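Local atomic coordinates of cAMP factor (Mobiluncus curtisii, PDB entry 6JLC), a protein that probably acts as a secreted pore-forming toxin in the hemolytic CAMP reaction, this chain being the C-terminal part of the protein, which covers the CAMP-factor family region. Residues Asp86-Ala89 with Asn90-Tyr94; Glu136-Ser139 with Thr140-Asp143; Leu157-Lys160 with Ala161-Asn164; Cys206-Ala209 with Ile210-Asn214. One frame throughout, in Å; residues are numbered along the deposited sequence.

Contact 1: Asp86-Ala89 with Asn90-Tyr94; sequences DKSA and NNLRY
The carbonyl oxygen A89 O lies over one face of the R93 guanidinium, 3.8 Å from NH2 of R93, while NH1 of the same group bonds to the backbone carbonyl of Y153 on helix 152-173. The carboxylate of D86 and the amide of N90 are not stacked: their planes stand 65° apart. The amide nitrogen ND2 of N90 gives OD1 of D86 only a weak hydrogen bond of 3.0 Å, bent to 124°. With CG anti to its carbonyl carbon (chi1 -67°), N90 folds back along the preceding turn, which is what carries its amide to D86. N91 folds back in the same manner, but its ND2 bonds to Y135 OH, and that tyrosine also receives K87 in a cation-pi contact.

On the buried flank, CD1 of L92 rests 3.8 Å from OG of S88, a hydroxyl with no polar partner in the model. The backbone ladder continues through N90 N to D86 O at 3.1 Å and N91 N to K87 O at 2.8 Å. Its last rung here runs from L92 N to S88 O, 2.9 Å, and L92 is where helical backbone angles stop. The arrangement is typical of the C-terminal turn of an alpha-helix, here helix 68-91, beyond which R93 and Y94 pack on helix 152-173.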
# COMPACT_ATOMS: atom_id res chain seq x y z
N ASP A 86 -3.76 4.56 0.44
CA ASP A 86 -4.79 3.56 0.70
C ASP A 86 -5.84 3.57 -0.41
O ASP A 86 -6.20 2.51 -0.95
CB ASP A 86 -5.43 3.83 2.07
CG ASP A 86 -6.10 2.59 2.68
OD1 ASP A 86 -5.81 1.46 2.27
OD2 ASP A 86 -6.92 2.77 3.60
N LYS A 87 -6.35 4.75 -0.76
CA LYS A 87 -7.34 4.83 -1.83
C LYS A 87 -6.75 4.36 -3.15
O LYS A 87 -7.41 3.66 -3.93
CB LYS A 87 -7.86 6.26 -1.98
CG LYS A 87 -8.73 6.71 -0.83
CD LYS A 87 -9.64 7.82 -1.27
CE LYS A 87 -8.86 9.06 -1.58
NZ LYS A 87 -9.78 10.20 -1.83
N SER A 88 -5.51 4.76 -3.43
CA SER A 88 -4.87 4.37 -4.68
C SER A 88 -4.75 2.85 -4.77
O SER A 88 -5.11 2.25 -5.79
CB SER A 88 -3.50 5.01 -4.78
OG SER A 88 -2.80 4.46 -5.88
N ALA A 89 -4.23 2.23 -3.71
CA ALA A 89 -4.03 0.78 -3.70
C ALA A 89 -5.34 0.04 -3.90
O ALA A 89 -5.40 -0.98 -4.59
CB ALA A 89 -3.37 0.35 -2.38
N ASN A 90 -6.42 0.56 -3.32
CA ASN A 90 -7.70 -0.13 -3.35
C ASN A 90 -8.51 0.16 -4.59
O ASN A 90 -9.29 -0.70 -5.02
CB ASN A 90 -8.50 0.23 -2.10
CG ASN A 90 -7.87 -0.31 -0.83
OD1 ASN A 90 -7.40 -1.45 -0.81
ND2 ASN A 90 -7.82 0.51 0.21
N ASN A 91 -8.36 1.35 -5.20
CA ASN A 91 -9.23 1.77 -6.28
C ASN A 91 -8.57 1.88 -7.65
O ASN A 91 -9.28 1.82 -8.66
CB ASN A 91 -9.88 3.12 -5.94
CG ASN A 91 -10.64 3.06 -4.64
OD1 ASN A 91 -11.26 2.05 -4.33
ND2 ASN A 91 -10.58 4.12 -3.86
N LEU A 92 -7.24 2.04 -7.73
CA LEU A 92 -6.59 2.35 -9.00
C LEU A 92 -5.78 1.17 -9.55
O LEU A 92 -4.92 1.37 -10.42
CB LEU A 92 -5.69 3.58 -8.85
CG LEU A 92 -6.38 4.83 -8.30
CD1 LEU A 92 -5.37 5.97 -8.17
CD2 LEU A 92 -7.52 5.24 -9.19
N ARG A 93 -6.07 -0.06 -9.10
CA ARG A 93 -5.19 -1.19 -9.39
C ARG A 93 -5.06 -1.44 -10.89
O ARG A 93 -3.98 -1.84 -11.35
CB ARG A 93 -5.70 -2.46 -8.71
CG ARG A 93 -4.68 -3.59 -8.81
CD ARG A 93 -5.15 -4.87 -8.14
NE ARG A 93 -5.22 -4.75 -6.69
CZ ARG A 93 -4.18 -4.80 -5.86
NH1 ARG A 93 -2.94 -4.96 -6.33
NH2 ARG A 93 -4.38 -4.69 -4.56
N TYR A 94 -6.12 -1.20 -11.66
CA TYR A 94 -6.10 -1.47 -13.10
C TYR A 94 -5.94 -0.21 -13.93
O TYR A 94 -6.21 -0.24 -15.14
CB TYR A 94 -7.37 -2.22 -13.51
CG TYR A 94 -7.31 -3.68 -13.17
CD1 TYR A 94 -7.66 -4.12 -11.90
CD2 TYR A 94 -6.87 -4.62 -14.09
CE1 TYR A 94 -7.60 -5.49 -11.56
CE2 TYR A 94 -6.80 -5.98 -13.76
CZ TYR A 94 -7.17 -6.40 -12.50
OH TYR A 94 -7.10 -7.74 -12.17

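Contact 2: Glu136-Ser139 with Thr140-Asp143; sequences ERVS and TYRD
V138 and Y141 make the compact half of this turn. The CA of V138 sits almost exactly over the centre of the Y141 ring, 3.8 Å from its centroid and 8° off the normal, a CH-pi contact. Beside it, CG1 of V138 touches the ring at CE2, also at 3.8 Å. The backbone brings the two together, since Y141 N bonds to V138 O at 3.0 Å. R137 runs alongside the tyrosine in the same direction, its CD 3.4 Å from Y141 OH. The hydroxyl lies at the edge of the guanidinium, near its plane, although the ring itself is turned 48° from that plane. V138 also leans on A99 and L92.

The other half is solvent-facing and thinly packed. T140 is exposed, with its methyl CG2 3.5 Å from E136 O. Its hydroxyl is nevertheless held: with OG1 placed between the backbone N and the carbonyl carbon (chi1 81°), it bonds to R137 O at 3.0 Å in the carbonyl plane. T140 N reaches that same oxygen at 3.2 Å. This bond and that of Y141 N each span three residues, a tight 3-10-like turn that closes the C-terminal end of helix 121-139 and leads into the loop before helix 152-173.

Chemically, the partner shared by R137 and Y141 is E102 of helix 97-114, whose OE1 takes both the salt bridge from R137 NH1 and the hydrogen bond of Y141 OH; such a pairing would be expected to favour an ionised glutamate and to help hold the phenol end of the ring.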
# COMPACT_ATOMS: atom_id res chain seq x y z
N GLU A 136 -7.77 12.86 -7.63
CA GLU A 136 -8.98 13.09 -8.40
C GLU A 136 -8.69 13.07 -9.90
O GLU A 136 -9.46 12.49 -10.67
CB GLU A 136 -9.63 14.41 -7.99
CG GLU A 136 -10.98 14.63 -8.65
CD GLU A 136 -11.50 16.04 -8.48
OE1 GLU A 136 -12.22 16.30 -7.49
OE2 GLU A 136 -11.20 16.89 -9.34
N ARG A 137 -7.57 13.66 -10.32
CA ARG A 137 -7.25 13.68 -11.75
C ARG A 137 -7.00 12.27 -12.29
O ARG A 137 -7.61 11.86 -13.28
CB ARG A 137 -6.03 14.56 -12.01
CG ARG A 137 -5.66 14.64 -13.49
CD ARG A 137 -4.27 15.22 -13.69
NE ARG A 137 -3.85 16.01 -12.55
CZ ARG A 137 -2.71 15.82 -11.90
NH1 ARG A 137 -1.87 14.85 -12.29
NH2 ARG A 137 -2.41 16.59 -10.86
N VAL A 138 -6.09 11.52 -11.66
CA VAL A 138 -5.70 10.24 -12.25
C VAL A 138 -6.79 9.20 -12.09
O VAL A 138 -6.75 8.17 -12.77
CB VAL A 138 -4.37 9.73 -11.66
CG1 VAL A 138 -3.30 10.83 -11.75
CG2 VAL A 138 -4.57 9.26 -10.22
N SER A 139 -7.77 9.44 -11.21
CA SER A 139 -8.90 8.52 -11.06
C SER A 139 -9.72 8.42 -12.34
O SER A 139 -10.38 7.41 -12.57
CB SER A 139 -9.81 8.97 -9.92
OG SER A 139 -9.23 8.62 -8.68
N THR A 140 -9.70 9.47 -13.15
CA THR A 140 -10.41 9.51 -14.41
C THR A 140 -9.57 9.01 -15.57
O THR A 140 -10.05 9.01 -16.71
CB THR A 140 -10.87 10.94 -14.72
OG1 THR A 140 -9.78 11.68 -15.28
CG2 THR A 140 -11.35 11.64 -13.46
N TYR A 141 -8.32 8.61 -15.34
CA TYR A 141 -7.51 8.09 -16.43
C TYR A 141 -8.07 6.75 -16.89
O TYR A 141 -8.82 6.08 -16.17
CB TYR A 141 -6.05 7.92 -16.01
CG TYR A 141 -5.26 9.22 -15.91
CD1 TYR A 141 -5.86 10.45 -16.10
CD2 TYR A 141 -3.89 9.19 -15.62
CE1 TYR A 141 -5.12 11.62 -16.00
CE2 TYR A 141 -3.15 10.35 -15.51
CZ TYR A 141 -3.77 11.57 -15.70
OH TYR A 141 -3.02 12.72 -15.60
N ARG A 142 -7.73 6.35 -18.07
CA ARG A 142 -8.25 5.11 -18.54
C ARG A 142 -7.66 3.90 -17.91
O ARG A 142 -6.62 3.93 -17.32
CB ARG A 142 -8.16 4.98 -20.03
CG ARG A 142 -6.81 5.09 -20.65
CD ARG A 142 -6.89 6.01 -21.86
NE ARG A 142 -5.57 6.32 -22.42
CZ ARG A 142 -4.66 5.41 -22.71
NH1 ARG A 142 -4.91 4.14 -22.50
NH2 ARG A 142 -3.50 5.77 -23.21
N ASP A 143 -8.37 2.81 -18.03
CA ASP A 143 -7.87 1.56 -17.49
C ASP A 143 -6.93 0.88 -18.49
O ASP A 143 -6.98 1.12 -19.70
CB ASP A 143 -9.02 0.61 -17.17
CG ASP A 143 -10.04 1.23 -16.24
OD1 ASP A 143 -9.61 1.92 -15.29
OD2 ASP A 143 -11.26 1.02 -16.46

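Contact 3: Leu157-Lys160 with Ala161-Asn164; sequences LLNK and AIWN
N159 carries its CG anti to the backbone nitrogen (chi1 -152°), and W163, one turn later, keeps its CG beside the backbone nitrogen (chi1 -83°); these two choices set amide and indole side by side, pointing the same way. The planes are steeply turned, 70° apart, so nothing stacks. Instead OD1 of N159 lies at the edge of the indole, in the ring plane, 3.7 Å from NE1 of W163. The leading carbon CD1 of W163 comes closer to the backbone, 3.3 Å from N159 O. Beyond this, the indole receives R166 in a cation-pi contact on the outer surface of the helix.

A second pair, on the buried flank, is purely apolar. L158 and I162 cross at a slant, with CG of L158 4.1 Å from CD1 of I162. On another flank K160 and N164 run alongside each other, and CG of K160 is 4.0 Å from ND2 of N164. The ammonium of K160 stands close to the like charge of R93 and has a long, weak ion pair with E31. Beneath all three pairs is a regular alpha-helical ladder, in which I162 N meets L158 O at 2.9 Å and N164 N meets K160 O at 2.7 Å.

In the fold, L158 and I162 face helix 179-197 through V195, W196 and A192 and face helix 203-222 through A209, I210 and L213, whereas L157 touches I210 and packs on R93 and Y94, just beyond helix 68-91.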
# COMPACT_ATOMS: atom_id res chain seq x y z
N LEU A 157 -1.55 -8.12 -7.32
CA LEU A 157 -2.78 -8.89 -7.13
C LEU A 157 -2.55 -10.38 -7.39
O LEU A 157 -3.07 -11.24 -6.67
CB LEU A 157 -3.88 -8.35 -8.05
CG LEU A 157 -5.29 -8.92 -7.85
CD1 LEU A 157 -5.83 -8.57 -6.47
CD2 LEU A 157 -6.24 -8.42 -8.94
N LEU A 158 -1.74 -10.71 -8.37
CA LEU A 158 -1.40 -12.09 -8.67
C LEU A 158 -0.56 -12.67 -7.52
O LEU A 158 -0.77 -13.76 -7.08
CB LEU A 158 -0.64 -12.19 -9.96
CG LEU A 158 -0.05 -13.52 -10.31
CD1 LEU A 158 -1.06 -14.63 -10.19
CD2 LEU A 158 0.62 -13.52 -11.64
N ASN A 159 0.37 -11.89 -7.03
CA ASN A 159 1.20 -12.32 -5.93
C ASN A 159 0.38 -12.58 -4.70
O ASN A 159 0.60 -13.50 -4.00
CB ASN A 159 2.33 -11.35 -5.64
CG ASN A 159 3.52 -12.03 -5.03
OD1 ASN A 159 4.26 -11.46 -4.27
ND2 ASN A 159 3.69 -13.25 -5.35
N LYS A 160 -0.60 -11.72 -4.46
CA LYS A 160 -1.49 -11.94 -3.33
C LYS A 160 -2.25 -13.26 -3.46
O LYS A 160 -2.39 -14.00 -2.48
CB LYS A 160 -2.47 -10.77 -3.20
CG LYS A 160 -3.05 -10.60 -1.80
CD LYS A 160 -3.62 -9.21 -1.58
CE LYS A 160 -2.52 -8.15 -1.53
NZ LYS A 160 -2.94 -6.87 -2.16
N ALA A 161 -2.73 -13.57 -4.67
CA ALA A 161 -3.43 -14.83 -4.89
C ALA A 161 -2.49 -16.02 -4.69
O ALA A 161 -2.89 -17.04 -4.12
CB ALA A 161 -4.05 -14.86 -6.30
N ILE A 162 -1.23 -15.90 -5.14
CA ILE A 162 -0.27 -16.98 -4.92
C ILE A 162 -0.08 -17.21 -3.43
O ILE A 162 -0.13 -18.34 -2.94
CB ILE A 162 1.07 -16.64 -5.60
CG1 ILE A 162 0.90 -16.62 -7.13
CG2 ILE A 162 2.19 -17.61 -5.15
CD1 ILE A 162 2.10 -16.05 -7.87
N TRP A 163 0.15 -16.13 -2.68
CA TRP A 163 0.40 -16.29 -1.25
C TRP A 163 -0.86 -16.77 -0.53
O TRP A 163 -0.78 -17.65 0.33
CB TRP A 163 0.91 -14.98 -0.66
CG TRP A 163 2.36 -14.83 -0.87
CD1 TRP A 163 2.98 -13.98 -1.73
CD2 TRP A 163 3.39 -15.59 -0.23
NE1 TRP A 163 4.35 -14.15 -1.66
CE2 TRP A 163 4.62 -15.13 -0.74
CE3 TRP A 163 3.40 -16.61 0.73
CZ2 TRP A 163 5.85 -15.66 -0.32
CZ3 TRP A 163 4.62 -17.14 1.15
CH2 TRP A 163 5.83 -16.65 0.62
N ASN A 164 -2.02 -16.21 -0.89
CA ASN A 164 -3.27 -16.71 -0.33
C ASN A 164 -3.43 -18.20 -0.56
O ASN A 164 -3.92 -18.93 0.32
CB ASN A 164 -4.47 -15.98 -0.94
CG ASN A 164 -4.68 -14.60 -0.36
OD1 ASN A 164 -4.18 -14.28 0.72
ND2 ASN A 164 -5.45 -13.77 -1.07

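Contact 4: Cys206-Ala209 with Ile210-Asn214; sequences CDAA and IAKLN
Backbone hydrogen bonds dominate where C206-A209 meets I210-N214, each linking residues four apart. I210 N reaches C206 O at 3.0 Å, A211 N reaches D207 O at 3.0 Å, K212 N reaches A208 O at 2.9 Å and L213 N reaches A209 O at 3.0 Å. All four are fairly straight at the N-H, and with their constant four-residue spacing they make the stretch alpha-helical throughout.

Contacts of side-chain carbons with these carbonyls form a second kind. CG1 of I210, anti to its carbonyl carbon, leans back to 3.5 Å from C206 O. K212 does likewise, its CG at 3.2 Å from A208 O. From there the lysine chain bends at its third and fourth torsions (chi3 -144°, chi4 122°) and doubles back over the preceding turn, bringing NZ to 3.9 Å from the methyl CB of A208. The ammonium thus lies over A208, as near its carbonyl as its methyl, without a hydrogen bond across the two segments.

Helix 203-222 is the last member of a three-helix bundle with helices 152-173 and 179-197. Apolar packing into that bundle is a third kind of contact. A209 meets V195, and L213 fits among I189, A192 and T165, while C206 touches V154 and K155.

Polar side-chain bonds lead away from the segments. The CB of D207 points away from the following turn, and its OD1 is hydrogen-bonded to Y94 OH.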
# COMPACT_ATOMS: atom_id res chain seq x y z
N CYS A 206 -2.10 -12.33 -16.25
CA CYS A 206 -2.15 -12.32 -14.79
C CYS A 206 -3.55 -12.67 -14.28
O CYS A 206 -3.69 -13.50 -13.37
CB CYS A 206 -1.70 -10.95 -14.26
SG CYS A 206 0.04 -10.59 -14.58
N ASP A 207 -4.59 -12.06 -14.87
CA ASP A 207 -5.96 -12.39 -14.49
C ASP A 207 -6.27 -13.86 -14.72
O ASP A 207 -6.94 -14.50 -13.90
CB ASP A 207 -6.96 -11.54 -15.29
CG ASP A 207 -6.94 -10.06 -14.90
OD1 ASP A 207 -6.49 -9.74 -13.78
OD2 ASP A 207 -7.38 -9.24 -15.72
N ALA A 208 -5.81 -14.42 -15.84
CA ALA A 208 -6.04 -15.85 -16.10
C ALA A 208 -5.33 -16.72 -15.07
O ALA A 208 -5.87 -17.74 -14.64
CB ALA A 208 -5.58 -16.21 -17.51
N ALA A 209 -4.10 -16.35 -14.69
CA ALA A 209 -3.38 -17.12 -13.68
C ALA A 209 -4.12 -17.11 -12.35
O ALA A 209 -4.20 -18.14 -11.66
CB ALA A 209 -1.96 -16.58 -13.52
N ILE A 210 -4.65 -15.95 -11.96
CA ILE A 210 -5.44 -15.88 -10.73
C ILE A 210 -6.65 -16.81 -10.82
O ILE A 210 -6.92 -17.60 -9.91
CB ILE A 210 -5.87 -14.43 -10.44
CG1 ILE A 210 -4.65 -13.58 -10.05
CG2 ILE A 210 -6.97 -14.40 -9.35
CD1 ILE A 210 -4.90 -12.06 -10.17
N ALA A 211 -7.38 -16.74 -11.93
CA ALA A 211 -8.58 -17.58 -12.05
C ALA A 211 -8.24 -19.06 -12.02
O ALA A 211 -8.94 -19.85 -11.36
CB ALA A 211 -9.35 -17.22 -13.33
N LYS A 212 -7.16 -19.47 -12.70
CA LYS A 212 -6.78 -20.89 -12.68
C LYS A 212 -6.37 -21.34 -11.29
O LYS A 212 -6.64 -22.49 -10.88
CB LYS A 212 -5.62 -21.16 -13.65
CG LYS A 212 -5.92 -20.91 -15.13
CD LYS A 212 -4.65 -21.15 -15.96
CE LYS A 212 -4.54 -20.18 -17.13
NZ LYS A 212 -3.29 -19.37 -17.09
N LEU A 213 -5.71 -20.46 -10.54
CA LEU A 213 -5.28 -20.78 -9.18
C LEU A 213 -6.48 -20.98 -8.27
O LEU A 213 -6.51 -21.91 -7.46
CB LEU A 213 -4.38 -19.67 -8.67
CG LEU A 213 -3.32 -19.91 -7.60
CD1 LEU A 213 -2.56 -21.22 -7.83
CD2 LEU A 213 -2.40 -18.71 -7.59
N ASN A 214 -7.49 -20.12 -8.38
CA ASN A 214 -8.69 -20.28 -7.57
C ASN A 214 -9.41 -21.59 -7.89
O ASN A 214 -9.88 -22.29 -6.99
CB ASN A 214 -9.61 -19.08 -7.75
CG ASN A 214 -9.00 -17.80 -7.19
OD1 ASN A 214 -8.20 -17.84 -6.26
ND2 ASN A 214 -9.39 -16.66 -7.75

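The four contacts follow one another along the chain, each complete before the next begins. Contacts 1 and 2, with centres about 11 Å apart, lie at the C-terminal ends of helices 68-91 and 121-139 and touch each other. Contacts 3 and 4, with centres about 10 Å apart, belong to helices 152-173 and 203-222 of the C-terminal three-helix bundle and pack directly together. Contact 1 also touches contacts 3 and 4, the latter through Y94 OH, 2.6 Å from D207 OD1. Contact 2 stays about 10 Å, nearest atoms, from contact 4. The residues after helix 68-91 therefore join two helical bundles of this probable pore-forming toxin.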